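Local coordinates for protein transcriptional regulator, putative (Vibrio cholerae O1 biovar eltor str. N16961, PDB 3BJN) that probably acts as a DNA-binding transcriptional regulator of the IclR family, represented here by its C-terminal, GAF-related domain, at residues A[76-79]-A[80-83]. Sequence-based numbering, arbitrary orientation. Where two conformers were deposited one is given.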
loop_
_atom_site.group_PDB
_atom_site.type_symbol
_atom_site.label_atom_id
_atom_site.label_comp_id
_atom_site.label_asym_id
_atom_site.label_seq_id
_atom_site.Cartn_x
_atom_site.Cartn_y
_atom_site.Cartn_z
ATOM N N TYR A 76 -8.284 4.858 -5.438
ATOM C CA TYR A 76 -9.304 3.844 -5.764
ATOM C C TYR A 76 -10.582 3.883 -4.935
ATOM O O TYR A 76 -11.593 3.285 -5.339
ATOM C CB TYR A 76 -8.708 2.427 -5.737
ATOM C CG TYR A 76 -7.944 2.075 -6.987
ATOM C CD1 TYR A 76 -6.597 2.380 -7.117
ATOM C CD2 TYR A 76 -8.587 1.445 -8.059
ATOM C CE1 TYR A 76 -5.883 2.049 -8.295
ATOM C CE2 TYR A 76 -7.897 1.113 -9.218
ATOM C CZ TYR A 76 -6.551 1.408 -9.330
ATOM O OH TYR A 76 -5.910 1.053 -10.505
HETATM N N MSE A 77 -10.542 4.545 -3.779
HETATM C CA MSE A 77 -11.767 4.780 -3.003
HETATM C C MSE A 77 -12.673 5.815 -3.711
HETATM O O MSE A 77 -12.243 6.483 -4.651
HETATM C CB MSE A 77 -11.422 5.249 -1.583
HETATM C CG MSE A 77 -10.804 6.609 -1.547
HETATM SE SE MSE A 77 -10.509 7.171 0.316
HETATM C CE MSE A 77 -9.423 5.658 0.931
ATOM N N PRO A 78 -13.938 5.951 -3.263
ATOM C CA PRO A 78 -14.816 6.979 -3.825
ATOM C C PRO A 78 -14.224 8.372 -3.669
ATOM O O PRO A 78 -13.601 8.681 -2.638
ATOM C CB PRO A 78 -16.080 6.838 -2.978
ATOM C CG PRO A 78 -16.085 5.373 -2.612
ATOM C CD PRO A 78 -14.636 5.158 -2.236
ATOM N N ALA A 79 -14.408 9.194 -4.696
ATOM C CA ALA A 79 -13.892 10.564 -4.687
ATOM C C ALA A 79 -14.240 11.349 -3.429
ATOM O O ALA A 79 -13.370 12.026 -2.867
ATOM C CB ALA A 79 -14.375 11.310 -5.916
ATOM N N ALA A 80 -15.506 11.288 -3.008
ATOM C CA ALA A 80 -15.986 12.052 -1.855
ATOM C C ALA A 80 -15.213 11.705 -0.593
ATOM O O ALA A 80 -14.894 12.590 0.209
ATOM C CB ALA A 80 -17.452 11.805 -1.643
ATOM N N ARG A 81 -14.935 10.411 -0.434
ATOM C CA ARG A 81 -14.207 9.887 0.712
ATOM C C ARG A 81 -12.777 10.429 0.669
ATOM O O ARG A 81 -12.273 10.998 1.646
ATOM C CB ARG A 81 -14.208 8.359 0.668
ATOM C CG ARG A 81 -13.660 7.681 1.912
ATOM C CD ARG A 81 -13.598 6.144 1.741
ATOM N NE ARG A 81 -13.000 5.502 2.915
ATOM C CZ ARG A 81 -12.865 4.189 3.114
ATOM N NH1 ARG A 81 -13.289 3.293 2.216
ATOM N NH2 ARG A 81 -12.302 3.763 4.240
ATOM N N CYS A 82 -12.134 10.247 -0.483
ATOM C CA CYS A 82 -10.779 10.729 -0.712
ATOM C C CYS A 82 -10.670 12.243 -0.398
ATOM O O CYS A 82 -9.735 12.674 0.276
ATOM C CB CYS A 82 -10.338 10.429 -2.152
ATOM S SG CYS A 82 -8.814 11.269 -2.620
ATOM N N GLU A 83 -11.649 13.025 -0.851
ATOM C CA GLU A 83 -11.640 14.474 -0.616
ATOM C C GLU A 83 -11.693 14.830 0.871
ATOM O O GLU A 83 -10.937 15.705 1.339
ATOM C CB GLU A 83 -12.772 15.164 -1.403
ATOM C CG GLU A 83 -12.566 15.031 -2.912
ATOM C CD GLU A 83 -13.834 15.334 -3.707
ATOM O OE1 GLU A 83 -14.874 15.701 -3.106
ATOM O OE2 GLU A 83 -13.782 15.207 -4.943
#
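P78 and C82 illustrate how a helix begins straight after a proline: P78 occupies the N-cap position and contributes its backbone carbonyl, whose oxygen takes the amide N-H of C82, with P78 O to C82 N at 3.0 Å and an almost straight 176° at the hydrogen. The same oxygen receives a weak second bond from R81 N. One residue further on, A79 O accepts from E83 N at 2.8 Å. These i to i+4 bonds open helix 79-88 directly behind helix 67-76.

The apolar part belongs to selenomethionine M77, in the link between the helices. With chi1 at 68°, CG sits between the backbone N and the carbonyl carbon, and the chain extends to selenium beside the first turn; the bend at chi3 turns the methyl over R81. Its selenium rests 3.6 Å from R81 CD, the two side chains crossing at about a right angle, while CE lies over one guanidinium face, offset toward its rim. M77 CG meets C82 CB at 3.9 Å, both residues being buried. Beyond this turn M77 also touches L64, and C82 packs on F102 of helix 96-108.

P78 has no amide hydrogen, and a residue before the first turn needs none for the helix pattern; its carbonyl supplies the first acceptor. M77 lays an apolar contact against the N-terminal turn of helix 79-88, touching both C82 and the aliphatic arm of partly exposed R81.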